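PDB 6R2M: glycoside transferase, which probably hydrolyses glycosidic bonds as an extracellular enzyme acting on the exopolysaccharide of Listeria monocytogenes. Local coordinates for residues Glu260-Thr269 / Thr284-Thr293; Tyr30-Lys41 / Asn295-Tyr304. All blocks are in the same frame, centred on the assembly; numbering follows the deposited sequence.

Contact 1: Glu260-Thr269 / Thr284-Thr293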
# COMPACT_ATOMS: atom_id res chain seq x y z
N GLU A 260 2.99 18.01 -6.29
CA GLU A 260 3.09 16.64 -6.79
C GLU A 260 3.31 15.69 -5.61
O GLU A 260 3.67 16.10 -4.51
CB GLU A 260 4.23 16.52 -7.80
CG GLU A 260 3.92 17.20 -9.14
CD GLU A 260 5.19 17.45 -9.97
OE1 GLU A 260 5.85 18.48 -9.72
OE2 GLU A 260 5.53 16.61 -10.84
N SER A 261 3.07 14.40 -5.86
CA SER A 261 3.18 13.37 -4.83
C SER A 261 4.15 12.30 -5.28
O SER A 261 4.00 11.74 -6.37
CB SER A 261 1.82 12.74 -4.53
OG SER A 261 2.00 11.44 -3.94
N THR A 262 5.14 12.01 -4.43
CA THR A 262 6.06 10.91 -4.72
C THR A 262 5.31 9.59 -4.87
O THR A 262 5.54 8.84 -5.83
CB THR A 262 7.11 10.83 -3.62
OG1 THR A 262 7.89 12.03 -3.62
CG2 THR A 262 8.03 9.65 -3.85
N ALA A 263 4.41 9.29 -3.93
CA ALA A 263 3.69 8.02 -4.00
C ALA A 263 2.85 7.92 -5.27
O ALA A 263 2.76 6.85 -5.87
CB ALA A 263 2.81 7.84 -2.76
N VAL A 264 2.25 9.04 -5.71
CA VAL A 264 1.47 9.04 -6.94
C VAL A 264 2.34 8.64 -8.13
O VAL A 264 1.93 7.84 -8.97
CB VAL A 264 0.81 10.40 -7.16
CG1 VAL A 264 0.29 10.49 -8.60
CG2 VAL A 264 -0.34 10.55 -6.19
N TYR A 265 3.56 9.17 -8.21
CA TYR A 265 4.41 8.76 -9.33
C TYR A 265 4.89 7.33 -9.19
O TYR A 265 5.05 6.63 -10.21
CB TYR A 265 5.59 9.72 -9.46
CG TYR A 265 5.18 11.05 -10.05
CD1 TYR A 265 4.34 11.12 -11.15
CD2 TYR A 265 5.66 12.25 -9.51
CE1 TYR A 265 3.95 12.34 -11.70
CE2 TYR A 265 5.29 13.48 -10.05
CZ TYR A 265 4.43 13.51 -11.15
OH TYR A 265 4.07 14.73 -11.70
N ALA A 266 5.12 6.85 -7.96
CA ALA A 266 5.48 5.44 -7.81
C ALA A 266 4.35 4.54 -8.28
O ALA A 266 4.57 3.58 -9.04
CB ALA A 266 5.84 5.14 -6.35
N PHE A 267 3.11 4.86 -7.90
CA PHE A 267 1.99 4.02 -8.29
C PHE A 267 1.65 4.19 -9.77
O PHE A 267 1.24 3.22 -10.40
CB PHE A 267 0.77 4.33 -7.43
CG PHE A 267 0.97 3.99 -5.98
CD1 PHE A 267 1.93 3.07 -5.60
CD2 PHE A 267 0.22 4.61 -5.01
CE1 PHE A 267 2.13 2.77 -4.26
CE2 PHE A 267 0.39 4.32 -3.68
CZ PHE A 267 1.36 3.39 -3.29
N LEU A 268 1.83 5.39 -10.34
CA LEU A 268 1.67 5.55 -11.79
C LEU A 268 2.66 4.69 -12.56
O LEU A 268 2.31 4.08 -13.57
CB LEU A 268 1.86 7.01 -12.19
CG LEU A 268 0.65 7.91 -12.04
CD1 LEU A 268 1.12 9.34 -12.12
CD2 LEU A 268 -0.33 7.59 -13.16
N THR A 269 3.91 4.66 -12.11
CA THR A 269 4.92 3.85 -12.77
C THR A 269 4.53 2.38 -12.74
O THR A 269 4.58 1.70 -13.78
CB THR A 269 6.27 4.10 -12.11
OG1 THR A 269 6.60 5.49 -12.29
CG2 THR A 269 7.35 3.23 -12.71
N THR A 284 6.85 8.53 -16.14
CA THR A 284 6.57 8.67 -14.72
C THR A 284 7.70 8.13 -13.85
O THR A 284 7.84 8.55 -12.70
CB THR A 284 5.25 8.01 -14.34
OG1 THR A 284 5.29 6.60 -14.63
CG2 THR A 284 4.09 8.64 -15.14
N LYS A 285 8.51 7.20 -14.37
CA LYS A 285 9.73 6.83 -13.66
C LYS A 285 10.66 8.03 -13.51
O LYS A 285 11.21 8.26 -12.43
CB LYS A 285 10.44 5.67 -14.37
CG LYS A 285 11.68 5.20 -13.62
CD LYS A 285 12.15 3.85 -14.12
CE LYS A 285 13.12 3.19 -13.15
NZ LYS A 285 14.50 3.74 -13.27
N GLU A 286 10.82 8.81 -14.58
CA GLU A 286 11.67 10.00 -14.48
C GLU A 286 11.08 11.03 -13.53
O GLU A 286 11.82 11.71 -12.81
CB GLU A 286 11.89 10.61 -15.86
CG GLU A 286 12.65 9.71 -16.82
CD GLU A 286 13.05 10.43 -18.10
OE1 GLU A 286 13.18 11.67 -18.06
OE2 GLU A 286 13.22 9.75 -19.14
N LEU A 287 9.74 11.14 -13.48
CA LEU A 287 9.11 12.05 -12.54
C LEU A 287 9.31 11.57 -11.10
O LEU A 287 9.49 12.38 -10.19
CB LEU A 287 7.62 12.19 -12.87
CG LEU A 287 7.36 13.10 -14.09
CD1 LEU A 287 5.94 12.91 -14.65
CD2 LEU A 287 7.57 14.56 -13.71
N LEU A 288 9.29 10.25 -10.89
CA LEU A 288 9.53 9.70 -9.56
C LEU A 288 10.96 9.96 -9.11
O LEU A 288 11.20 10.31 -7.95
CB LEU A 288 9.21 8.20 -9.57
CG LEU A 288 9.53 7.41 -8.31
CD1 LEU A 288 8.68 7.97 -7.19
CD2 LEU A 288 9.29 5.90 -8.49
N GLU A 289 11.92 9.81 -10.02
CA GLU A 289 13.31 10.11 -9.69
C GLU A 289 13.51 11.59 -9.37
O GLU A 289 14.34 11.93 -8.52
CB GLU A 289 14.22 9.66 -10.85
CG GLU A 289 14.26 8.12 -10.96
CD GLU A 289 14.78 7.61 -12.28
OE1 GLU A 289 14.70 8.34 -13.30
OE2 GLU A 289 15.27 6.46 -12.31
N LYS A 290 12.74 12.46 -10.00
CA LYS A 290 12.86 13.90 -9.77
C LYS A 290 12.42 14.28 -8.36
O LYS A 290 13.00 15.18 -7.74
CB LYS A 290 12.05 14.65 -10.83
CG LYS A 290 11.86 16.12 -10.55
CD LYS A 290 10.87 16.81 -11.49
CE LYS A 290 9.47 16.29 -11.31
NZ LYS A 290 8.34 17.15 -11.79
N MET A 291 11.39 13.62 -7.83
CA MET A 291 10.92 13.94 -6.49
C MET A 291 12.01 13.74 -5.47
O MET A 291 12.78 12.77 -5.53
CB MET A 291 9.70 13.08 -6.14
CG MET A 291 8.58 13.18 -7.18
SD MET A 291 7.79 14.81 -7.27
CE MET A 291 8.80 15.72 -8.37
N ASP A 292 12.06 14.64 -4.49
CA ASP A 292 13.10 14.63 -3.46
C ASP A 292 12.53 13.97 -2.21
O ASP A 292 11.63 14.51 -1.56
CB ASP A 292 13.57 16.06 -3.18
CG ASP A 292 14.68 16.11 -2.15
OD1 ASP A 292 15.20 15.05 -1.75
OD2 ASP A 292 15.05 17.24 -1.75
N THR A 293 13.05 12.79 -1.88
CA THR A 293 12.63 12.09 -0.67
C THR A 293 13.70 12.11 0.42
O THR A 293 13.67 11.28 1.33
CB THR A 293 12.25 10.63 -0.99
OG1 THR A 293 13.36 9.96 -1.62
CG2 THR A 293 11.02 10.55 -1.89
O HOH W 1 8.83 13.39 -1.55

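Contact 2: Tyr30-Lys41 / Asn295-Tyr304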
# COMPACT_ATOMS: atom_id res chain seq x y z
N TYR A 30 14.32 7.04 10.45
CA TYR A 30 12.91 6.76 10.61
C TYR A 30 12.64 5.78 11.74
O TYR A 30 11.56 5.19 11.79
CB TYR A 30 12.32 6.21 9.31
CG TYR A 30 12.07 7.23 8.23
CD1 TYR A 30 11.04 8.17 8.35
CD2 TYR A 30 12.82 7.23 7.06
CE1 TYR A 30 10.80 9.10 7.34
CE2 TYR A 30 12.59 8.14 6.04
CZ TYR A 30 11.58 9.07 6.19
OH TYR A 30 11.37 9.97 5.17
N THR A 31 13.59 5.57 12.65
CA THR A 31 13.41 4.59 13.71
C THR A 31 13.42 5.28 15.07
O THR A 31 14.37 6.00 15.40
CB THR A 31 14.50 3.51 13.66
OG1 THR A 31 14.49 2.91 12.36
CG2 THR A 31 14.20 2.42 14.65
N ALA A 32 12.37 5.05 15.84
CA ALA A 32 12.31 5.56 17.21
C ALA A 32 13.15 4.67 18.13
O ALA A 32 13.63 3.60 17.74
CB ALA A 32 10.86 5.62 17.70
N LYS A 33 13.33 5.13 19.37
CA LYS A 33 14.20 4.42 20.31
C LYS A 33 13.73 3.00 20.58
O LYS A 33 14.55 2.11 20.84
CB LYS A 33 14.29 5.20 21.63
CG LYS A 33 15.19 6.42 21.57
CD LYS A 33 16.66 6.05 21.70
CE LYS A 33 17.55 7.28 21.71
NZ LYS A 33 17.79 7.81 23.09
N ASN A 34 12.42 2.75 20.51
CA ASN A 34 11.91 1.40 20.71
C ASN A 34 12.00 0.53 19.47
O ASN A 34 11.54 -0.62 19.50
CB ASN A 34 10.47 1.45 21.21
CG ASN A 34 9.54 2.20 20.28
OD1 ASN A 34 9.92 2.62 19.18
ND2 ASN A 34 8.31 2.39 20.72
N GLY A 35 12.57 1.04 18.38
CA GLY A 35 12.73 0.25 17.18
C GLY A 35 11.59 0.34 16.20
O GLY A 35 11.64 -0.32 15.15
N LEU A 36 10.56 1.13 16.49
CA LEU A 36 9.44 1.20 15.56
C LEU A 36 9.70 2.25 14.50
O LEU A 36 10.41 3.24 14.74
CB LEU A 36 8.13 1.49 16.30
CG LEU A 36 7.77 0.42 17.34
CD1 LEU A 36 6.33 0.56 17.80
CD2 LEU A 36 8.01 -0.97 16.77
N ILE A 37 9.14 2.02 13.31
CA ILE A 37 9.28 2.93 12.18
C ILE A 37 8.24 4.03 12.28
O ILE A 37 7.04 3.76 12.40
CB ILE A 37 9.15 2.15 10.85
CG1 ILE A 37 10.04 0.90 10.85
CG2 ILE A 37 9.44 3.07 9.65
CD1 ILE A 37 11.49 1.17 11.11
N VAL A 38 8.70 5.30 12.22
CA VAL A 38 7.86 6.47 12.39
C VAL A 38 7.54 7.09 11.02
O VAL A 38 8.25 6.88 10.03
CB VAL A 38 8.54 7.49 13.33
CG1 VAL A 38 9.65 8.22 12.60
CG2 VAL A 38 7.51 8.46 13.91
N ASP A 39 6.45 7.88 10.97
CA ASP A 39 6.03 8.47 9.71
C ASP A 39 6.91 9.64 9.29
O ASP A 39 7.21 9.80 8.10
CB ASP A 39 4.54 8.87 9.75
CG ASP A 39 4.17 9.77 10.94
OD1 ASP A 39 4.92 9.90 11.92
OD2 ASP A 39 3.06 10.35 10.87
N TYR A 40 7.32 10.49 10.24
CA TYR A 40 8.25 11.58 9.99
C TYR A 40 9.28 11.62 11.10
O TYR A 40 8.95 11.41 12.27
CB TYR A 40 7.56 12.94 9.95
CG TYR A 40 6.46 13.13 8.92
CD1 TYR A 40 6.74 13.60 7.64
CD2 TYR A 40 5.14 12.88 9.26
CE1 TYR A 40 5.71 13.80 6.73
CE2 TYR A 40 4.12 13.08 8.36
CZ TYR A 40 4.41 13.53 7.09
OH TYR A 40 3.38 13.72 6.20
N LYS A 41 10.52 11.96 10.74
CA LYS A 41 11.55 12.17 11.75
C LYS A 41 11.24 13.42 12.55
O LYS A 41 10.84 14.45 11.99
CB LYS A 41 12.92 12.28 11.09
CG LYS A 41 14.11 12.29 12.07
CD LYS A 41 15.41 12.53 11.30
CE LYS A 41 16.64 12.22 12.14
NZ LYS A 41 17.90 12.48 11.37
N ASN A 295 14.69 14.46 2.73
CA ASN A 295 14.49 15.14 4.00
C ASN A 295 13.54 14.29 4.83
O ASN A 295 12.33 14.26 4.54
CB ASN A 295 13.91 16.54 3.79
CG ASN A 295 13.72 17.30 5.09
OD1 ASN A 295 13.55 16.71 6.16
ND2 ASN A 295 13.73 18.62 5.00
N PRO A 296 14.01 13.60 5.88
CA PRO A 296 13.11 12.71 6.63
C PRO A 296 12.20 13.44 7.58
O PRO A 296 11.25 12.82 8.10
CB PRO A 296 14.09 11.80 7.39
CG PRO A 296 15.28 12.68 7.63
CD PRO A 296 15.37 13.61 6.42
N GLU A 297 12.43 14.74 7.81
CA GLU A 297 11.49 15.50 8.62
C GLU A 297 10.24 15.88 7.84
O GLU A 297 9.16 16.01 8.44
CB GLU A 297 12.16 16.77 9.17
CG GLU A 297 13.26 16.50 10.17
CD GLU A 297 13.84 17.77 10.77
OE1 GLU A 297 13.82 18.83 10.10
OE2 GLU A 297 14.32 17.71 11.92
N THR A 298 10.34 16.04 6.52
CA THR A 298 9.20 16.43 5.71
C THR A 298 8.71 15.35 4.76
O THR A 298 7.62 15.50 4.20
CB THR A 298 9.52 17.68 4.88
OG1 THR A 298 10.61 17.41 3.99
CG2 THR A 298 9.87 18.85 5.80
N THR A 299 9.50 14.29 4.54
CA THR A 299 9.12 13.18 3.68
C THR A 299 8.48 12.09 4.53
O THR A 299 9.17 11.40 5.29
CB THR A 299 10.32 12.62 2.93
OG1 THR A 299 10.96 13.67 2.21
CG2 THR A 299 9.92 11.54 1.94
N HIS A 300 7.17 11.91 4.36
CA HIS A 300 6.49 10.80 5.01
C HIS A 300 7.15 9.49 4.60
O HIS A 300 7.53 9.31 3.44
CB HIS A 300 5.03 10.81 4.59
CG HIS A 300 4.14 9.98 5.44
ND1 HIS A 300 4.21 8.60 5.48
CD2 HIS A 300 3.11 10.32 6.25
CE1 HIS A 300 3.28 8.14 6.30
NE2 HIS A 300 2.60 9.16 6.78
N PHE A 301 7.31 8.59 5.56
CA PHE A 301 7.87 7.28 5.24
C PHE A 301 7.17 6.64 4.05
O PHE A 301 7.82 5.97 3.22
CB PHE A 301 7.79 6.37 6.47
CG PHE A 301 8.54 5.10 6.29
CD1 PHE A 301 9.92 5.08 6.38
CD2 PHE A 301 7.87 3.91 6.00
CE1 PHE A 301 10.62 3.88 6.20
CE2 PHE A 301 8.54 2.73 5.83
CZ PHE A 301 9.92 2.70 5.92
N PHE A 302 5.85 6.81 3.94
CA PHE A 302 5.10 6.23 2.82
C PHE A 302 5.68 6.67 1.48
O PHE A 302 5.83 5.85 0.57
CB PHE A 302 3.64 6.65 2.90
CG PHE A 302 2.72 5.91 1.94
CD1 PHE A 302 2.24 4.65 2.25
CD2 PHE A 302 2.27 6.53 0.77
CE1 PHE A 302 1.34 3.99 1.39
CE2 PHE A 302 1.39 5.88 -0.07
CZ PHE A 302 0.91 4.62 0.24
N ASP A 303 6.03 7.96 1.36
CA ASP A 303 6.63 8.44 0.11
C ASP A 303 8.05 7.92 -0.05
O ASP A 303 8.43 7.44 -1.13
CB ASP A 303 6.63 9.98 0.09
CG ASP A 303 5.25 10.56 -0.12
OD1 ASP A 303 4.53 10.08 -1.01
OD2 ASP A 303 4.89 11.51 0.62
N TYR A 304 8.84 8.00 1.02
CA TYR A 304 10.22 7.54 0.95
C TYR A 304 10.29 6.09 0.51
O TYR A 304 11.00 5.74 -0.44
CB TYR A 304 10.90 7.73 2.31
CG TYR A 304 12.25 7.06 2.38
CD1 TYR A 304 13.38 7.67 1.85
CD2 TYR A 304 12.39 5.79 2.92
CE1 TYR A 304 14.61 7.04 1.87
CE2 TYR A 304 13.62 5.16 2.96
CZ TYR A 304 14.72 5.79 2.44
OH TYR A 304 15.93 5.13 2.49
O HOH W 2 1.00 9.61 9.32
O HOH W 3 8.88 16.18 11.09

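Contact 1: Glu260-Thr269 / Thr284-Thr293
Y265 lies against L287 and M291 in two different ways, and both contacts lie in the interface of the helical hairpin formed by helices 262-274 and 278-290. L287 comes over the face of the phenol ring, its CB 3.6 Å from the Y265 ring centroid and almost exactly on the ring normal, a CH-pi contact; the CD1 methyl continues toward Y265 CE1. M291 instead reaches the rim: its chain folds back at chi2 (-66°) and chi3, which brings SD into the ring plane 5.1 Å from the Y265 centroid, an edge-on Met-aromatic contact. Y265 OH donates to E260 OE2 at 2.5 Å, on the anti lone pair of that oxygen, while the syn lone pair takes K290 NZ in a salt bridge of 3.0 Å. The hydroxyl is also hydrogen-bonded to V244 N, in the loop after helix 228-241. One carboxylate oxygen thus ties the tyrosine to the lysine of the opposite helix, and the negative charge probably strengthens both bonds.

Next along the hairpin L288 crosses T262 at about a right angle, CD1 3.5 Å from T262 O, and its methyls also touch A266. T262 OG1 passes M291 CB and holds a water that donates to D292 O. Toward the other end of the pairing T269 OG1 and T284 OG1 approach to 2.9 Å, the two side chains running past one another in opposing senses. T269 OG1 also donates to Y265 O, meeting it from the face opposite to the one used by T269 N.

The two segment axes run nearly antiparallel, at 154° and 8.4 Å apart. Helix 228-241 places L234 on L268 and L238 on T284 and L287, helix 209-223 packs against V264, F267 and L268, and helix 301-312 lies along T262, A263, A266 and F267.

Contact 2: Tyr30-Lys41 / Asn295-Tyr304
The N-terminal end of helix 301-312 carries an N-cap, and around it an aromatic cluster of Y30, F301 and Y304 joins the helix to the loop that follows helix 21-29. In the cap, H300 ND1 accepts from F302 N at 2.9 Å, with the donor nearly in the imidazole plane. The preceding amide turns to the loop instead: F301 N donates to D39 O at 2.8 Å, in the carbonyl plane. Two residues on from D39, K41 N gives a second backbone bond, to P296 O, ahead of the helix, so that the loop is pinned on both sides of Y40.

The Y30 ring is packed between F301 and P296. The edge of the F301 ring points at one face of the phenol in an edge-to-face pair, centroids 5.1 Å apart and planes at 76°, while P296 CB lies over the other face in a CH-pi contact. The F301 ring has its own cover, since I37 CG2 sits 3.6 Å from its centroid, almost on the ring normal. Y304 meets Y30 obliquely, and its ring also meets that of Y25 in helix 21-29.

The H300 ring is packed on two sides. With CG anti to the backbone N (chi1 -164°), the imidazole turns its edge to the Y40 face in an offset edge-to-face pair; D39 CB covers one face of the imidazole. A water bridges D39 OD2 and H300 NE2, whereas D39 OD1 takes the amide of H47. The buried V38 O has no hydrogen-bonding partner and lies against F301 CB. T299 O lies at the edge of the Y30 ring, in its plane, and accepts from Y30 OH at 2.6 Å, the donor tilted 31° from the plane of that carbonyl.

How the contacts relate
From the N terminus the chain leaves helix 21-29 and enters residues 30-41, which pair with 295-304, some 250 residues later, so contact 2 closes a loop spanning most of the protein. Contact 1 lies wholly within that loop and closes a far shorter one, a hairpin of helices 262-274 and 278-290. The two do not cross. Segment 284-293 leads almost directly into 295-304, and helix 301-312 then runs back against the hairpin, where A263 N probably donates to D303 OD1 (3.0 Å). Together the contacts tie the N-terminal helical region to the last helices, consistent with the (alpha/alpha)6 barrel of family GH8 hydrolases, to which this protein probably belongs.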